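Local coordinates for protein ABC-type amino acid transport system, periplasmic component (Caldanaerobacter subterraneus subsp. tengcongensis MB4, PDB 4YMX) that binds arginine as the substrate-binding protein of an amino acid ABC transporter, probably delivering it to the membrane-embedded part for import, at residues Glu61-Ile73 against Leu244-Phe258. Numbering follows the deposited sequence. Where two conformers were deposited one is given.
Sequences EIVGFDIDIANAI and LKQSGEYDKLVDKWF
In one lobe of this periplasmic-binding-protein fold, the C-terminal helix 249-258 runs nearly antiparallel to 65-73 (154°), and F65 enters it as a knob into the hole formed by Y250, L253, V254 and F258. The F65 side chain, its CG anti to N, reaches across to that helix. F258 meets it edge-to-face: its CE2 stands over the centre of the F65 ring, 3.5 Å from F65 CD2, with the ring planes at 77°. I69 CD1 lies against the opposite face, toward its rim, while Y250 CE1 and L253 CB touch the edge of F65 in its plane. Y124 of strand 117-124 extends the aromatic cluster, meeting F65 edge-to-face and stacking on F258. One face of the W257 indole lies on the backbone leading into helix 65-77: G64 CA makes a CH-pi contact 3.6 Å from the centroid of the six-membered ring, and F65 CA approaches W257 CD1 to 3.5 Å. K256 CD lies over the other indole face, toward its rim. Farther along, in helix 231-247, L244 CD2 touches A72 CB (4.1 Å) and L244 CD1 faces I69 CG1. Polar bonding gathers on D68, beside the methyl groups of L253. The extended K256 chain brings NZ to the syn side of D68 OD2, forming a 2.8 Å salt bridge. From the opposite face of the carboxylate, W257 NE1 donates to the same D68 OD2 at 2.7 Å, nearly straight (168°) and in the indole plane but from above the carboxylate plane.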
# COMPACT_ATOMS: atom_id res chain seq x y z
N GLU A 61 8.72 1.89 -15.85
CA GLU A 61 7.72 0.85 -15.71
C GLU A 61 7.17 0.83 -14.30
O GLU A 61 7.93 0.92 -13.34
CB GLU A 61 8.33 -0.53 -16.01
CG GLU A 61 8.98 -0.67 -17.37
CD GLU A 61 9.64 -2.02 -17.55
OE1 GLU A 61 10.49 -2.39 -16.71
OE2 GLU A 61 9.30 -2.73 -18.52
N ILE A 62 5.86 0.72 -14.17
CA ILE A 62 5.25 0.52 -12.87
C ILE A 62 5.26 -0.98 -12.64
O ILE A 62 4.65 -1.75 -13.41
CB ILE A 62 3.82 1.07 -12.82
CG1 ILE A 62 3.85 2.59 -13.01
CG2 ILE A 62 3.16 0.73 -11.50
CD1 ILE A 62 2.47 3.21 -13.23
N VAL A 63 5.99 -1.40 -11.60
CA VAL A 63 6.22 -2.81 -11.32
C VAL A 63 5.95 -3.12 -9.86
O VAL A 63 5.81 -2.21 -9.03
CB VAL A 63 7.67 -3.24 -11.66
CG1 VAL A 63 7.97 -3.00 -13.14
CG2 VAL A 63 8.66 -2.48 -10.79
N GLY A 64 5.91 -4.41 -9.53
CA GLY A 64 5.76 -4.84 -8.15
C GLY A 64 4.84 -6.03 -8.01
O GLY A 64 4.26 -6.50 -8.99
N PHE A 65 4.69 -6.50 -6.78
CA PHE A 65 3.83 -7.63 -6.47
C PHE A 65 2.40 -7.40 -6.95
O PHE A 65 1.79 -8.28 -7.57
CB PHE A 65 3.87 -7.85 -4.95
CG PHE A 65 3.13 -9.05 -4.46
CD1 PHE A 65 3.45 -10.33 -4.90
CD2 PHE A 65 2.16 -8.90 -3.48
CE1 PHE A 65 2.77 -11.43 -4.41
CE2 PHE A 65 1.48 -10.01 -2.98
CZ PHE A 65 1.79 -11.27 -3.44
N ASP A 66 1.87 -6.21 -6.69
CA ASP A 66 0.51 -5.90 -7.12
C ASP A 66 0.37 -5.87 -8.63
O ASP A 66 -0.69 -6.21 -9.17
CB ASP A 66 0.02 -4.57 -6.54
CG ASP A 66 -0.34 -4.66 -5.07
OD1 ASP A 66 -0.41 -5.77 -4.51
OD2 ASP A 66 -0.62 -3.60 -4.47
N ILE A 67 1.43 -5.44 -9.31
CA ILE A 67 1.40 -5.41 -10.77
C ILE A 67 1.43 -6.82 -11.36
O ILE A 67 0.73 -7.11 -12.34
CB ILE A 67 2.54 -4.58 -11.35
CG1 ILE A 67 2.59 -3.19 -10.71
CG2 ILE A 67 2.41 -4.48 -12.87
CD1 ILE A 67 1.27 -2.45 -10.68
N ASP A 68 2.21 -7.71 -10.76
CA ASP A 68 2.21 -9.09 -11.21
C ASP A 68 0.83 -9.71 -11.03
O ASP A 68 0.36 -10.46 -11.90
CB ASP A 68 3.27 -9.91 -10.49
CG ASP A 68 4.68 -9.53 -10.90
OD1 ASP A 68 4.85 -8.77 -11.88
OD2 ASP A 68 5.63 -9.99 -10.23
N ILE A 69 0.15 -9.39 -9.93
CA ILE A 69 -1.19 -9.91 -9.72
C ILE A 69 -2.14 -9.33 -10.77
O ILE A 69 -2.96 -10.05 -11.36
CB ILE A 69 -1.70 -9.60 -8.29
CG1 ILE A 69 -0.85 -10.37 -7.27
CG2 ILE A 69 -3.17 -9.93 -8.14
CD1 ILE A 69 -1.14 -10.02 -5.82
N ALA A 70 -2.02 -8.03 -11.02
CA ALA A 70 -2.85 -7.38 -12.04
C ALA A 70 -2.67 -8.02 -13.40
O ALA A 70 -3.65 -8.23 -14.13
CB ALA A 70 -2.51 -5.94 -12.13
N ASN A 71 -1.43 -8.33 -13.75
CA ASN A 71 -1.19 -8.95 -15.04
C ASN A 71 -1.75 -10.37 -15.12
O ASN A 71 -2.21 -10.79 -16.19
CB ASN A 71 0.28 -8.87 -15.44
CG ASN A 71 0.60 -7.57 -16.14
OD1 ASN A 71 0.10 -7.30 -17.23
ND2 ASN A 71 1.43 -6.76 -15.51
N ALA A 72 -1.79 -11.07 -13.99
CA ALA A 72 -2.41 -12.39 -13.97
C ALA A 72 -3.91 -12.27 -14.21
O ALA A 72 -4.52 -13.08 -14.92
CB ALA A 72 -2.13 -13.10 -12.64
N ILE A 73 -4.52 -11.22 -13.65
CA ILE A 73 -5.94 -10.97 -13.84
C ILE A 73 -6.22 -10.61 -15.30
O ILE A 73 -7.16 -11.15 -15.91
CB ILE A 73 -6.44 -9.85 -12.90
CG1 ILE A 73 -6.39 -10.32 -11.44
CG2 ILE A 73 -7.84 -9.37 -13.31
CD1 ILE A 73 -6.51 -9.17 -10.43
N LEU A 244 -3.42 -18.52 -8.33
CA LEU A 244 -2.03 -18.16 -8.05
C LEU A 244 -1.53 -18.93 -6.84
O LEU A 244 -0.45 -19.54 -6.87
CB LEU A 244 -1.89 -16.65 -7.79
CG LEU A 244 -2.02 -15.73 -9.01
CD1 LEU A 244 -2.03 -14.27 -8.55
CD2 LEU A 244 -0.90 -15.98 -10.00
N LYS A 245 -2.32 -18.93 -5.77
CA LYS A 245 -1.92 -19.61 -4.54
C LYS A 245 -1.82 -21.12 -4.72
O LYS A 245 -0.87 -21.75 -4.25
CB LYS A 245 -2.90 -19.28 -3.41
CG LYS A 245 -2.79 -17.85 -2.87
CD LYS A 245 -3.88 -17.62 -1.84
CE LYS A 245 -3.77 -16.23 -1.22
NZ LYS A 245 -4.99 -15.93 -0.40
N GLN A 246 -2.78 -21.69 -5.43
CA GLN A 246 -2.86 -23.14 -5.51
C GLN A 246 -1.95 -23.75 -6.57
O GLN A 246 -1.67 -24.94 -6.53
CB GLN A 246 -4.32 -23.55 -5.74
CG GLN A 246 -5.20 -23.20 -4.54
CD GLN A 246 -6.68 -23.38 -4.81
OE1 GLN A 246 -7.09 -23.62 -5.94
NE2 GLN A 246 -7.49 -23.30 -3.75
N SER A 247 -1.45 -22.93 -7.49
CA SER A 247 -0.62 -23.42 -8.60
C SER A 247 0.88 -23.33 -8.36
O SER A 247 1.66 -23.86 -9.15
CB SER A 247 -0.92 -22.65 -9.88
OG SER A 247 -0.45 -21.31 -9.76
N GLY A 248 1.28 -22.65 -7.29
CA GLY A 248 2.69 -22.39 -7.07
C GLY A 248 3.13 -21.01 -7.52
O GLY A 248 4.19 -20.54 -7.10
N GLU A 249 2.34 -20.36 -8.37
CA GLU A 249 2.77 -19.08 -8.93
C GLU A 249 2.85 -17.98 -7.87
O GLU A 249 3.74 -17.13 -7.91
CB GLU A 249 1.84 -18.66 -10.08
CG GLU A 249 2.25 -17.37 -10.77
CD GLU A 249 3.62 -17.41 -11.43
OE1 GLU A 249 4.19 -16.32 -11.65
OE2 GLU A 249 4.12 -18.51 -11.76
N TYR A 250 1.94 -18.00 -6.91
CA TYR A 250 1.94 -17.04 -5.81
C TYR A 250 3.23 -17.10 -5.03
O TYR A 250 3.84 -16.07 -4.72
CB TYR A 250 0.75 -17.32 -4.90
CG TYR A 250 0.62 -16.45 -3.68
CD1 TYR A 250 -0.05 -15.23 -3.74
CD2 TYR A 250 1.12 -16.86 -2.46
CE1 TYR A 250 -0.21 -14.45 -2.61
CE2 TYR A 250 0.97 -16.09 -1.31
CZ TYR A 250 0.31 -14.88 -1.40
OH TYR A 250 0.15 -14.11 -0.27
N ASP A 251 3.67 -18.30 -4.71
CA ASP A 251 4.89 -18.43 -3.94
C ASP A 251 6.11 -17.92 -4.71
O ASP A 251 7.01 -17.34 -4.12
CB ASP A 251 5.10 -19.88 -3.51
CG ASP A 251 4.04 -20.34 -2.54
OD1 ASP A 251 3.81 -19.64 -1.54
OD2 ASP A 251 3.43 -21.39 -2.80
N LYS A 252 6.12 -18.13 -6.02
CA LYS A 252 7.17 -17.58 -6.88
C LYS A 252 7.17 -16.05 -6.81
O LYS A 252 8.22 -15.42 -6.68
CB LYS A 252 7.01 -18.08 -8.32
CG LYS A 252 8.16 -17.71 -9.24
CD LYS A 252 7.95 -18.28 -10.65
CE LYS A 252 9.05 -17.81 -11.58
NZ LYS A 252 9.06 -18.58 -12.85
N LEU A 253 5.99 -15.44 -6.86
CA LEU A 253 5.88 -13.99 -6.78
C LEU A 253 6.32 -13.46 -5.42
O LEU A 253 7.00 -12.42 -5.33
CB LEU A 253 4.45 -13.52 -7.08
CG LEU A 253 3.93 -13.83 -8.48
CD1 LEU A 253 2.50 -13.33 -8.64
CD2 LEU A 253 4.83 -13.23 -9.55
N VAL A 254 5.95 -14.16 -4.35
CA VAL A 254 6.31 -13.74 -3.01
C VAL A 254 7.82 -13.81 -2.82
O VAL A 254 8.42 -12.89 -2.27
CB VAL A 254 5.58 -14.58 -1.96
CG1 VAL A 254 6.15 -14.34 -0.58
CG2 VAL A 254 4.09 -14.28 -2.00
N ASP A 255 8.44 -14.88 -3.31
CA ASP A 255 9.90 -15.00 -3.24
C ASP A 255 10.59 -13.84 -3.93
O ASP A 255 11.54 -13.26 -3.41
CB ASP A 255 10.36 -16.30 -3.87
CG ASP A 255 10.37 -17.44 -2.90
OD1 ASP A 255 10.14 -17.19 -1.70
OD2 ASP A 255 10.62 -18.59 -3.33
N LYS A 256 10.09 -13.50 -5.11
CA LYS A 256 10.66 -12.47 -5.96
C LYS A 256 10.61 -11.08 -5.32
O LYS A 256 11.56 -10.31 -5.43
CB LYS A 256 9.91 -12.49 -7.30
CG LYS A 256 10.17 -11.36 -8.27
CD LYS A 256 9.11 -11.39 -9.38
CE LYS A 256 9.33 -10.32 -10.44
NZ LYS A 256 8.19 -10.32 -11.40
N TRP A 257 9.51 -10.77 -4.64
CA TRP A 257 9.31 -9.43 -4.11
C TRP A 257 9.59 -9.27 -2.62
O TRP A 257 9.97 -8.18 -2.19
CB TRP A 257 7.88 -8.94 -4.41
CG TRP A 257 7.63 -8.78 -5.87
CD1 TRP A 257 6.81 -9.55 -6.65
CD2 TRP A 257 8.21 -7.81 -6.75
NE1 TRP A 257 6.84 -9.11 -7.94
CE2 TRP A 257 7.70 -8.04 -8.04
CE3 TRP A 257 9.13 -6.76 -6.57
CZ2 TRP A 257 8.06 -7.28 -9.15
CZ3 TRP A 257 9.48 -5.99 -7.67
CH2 TRP A 257 8.95 -6.25 -8.94
N PHE A 258 9.40 -10.32 -1.84
CA PHE A 258 9.46 -10.20 -0.38
C PHE A 258 10.56 -10.99 0.30
O PHE A 258 10.76 -10.85 1.51
CB PHE A 258 8.12 -10.60 0.24
CG PHE A 258 6.96 -9.79 -0.24
CD1 PHE A 258 6.81 -8.47 0.16
CD2 PHE A 258 6.01 -10.34 -1.08
CE1 PHE A 258 5.72 -7.72 -0.28
CE2 PHE A 258 4.93 -9.60 -1.52
CZ PHE A 258 4.79 -8.27 -1.13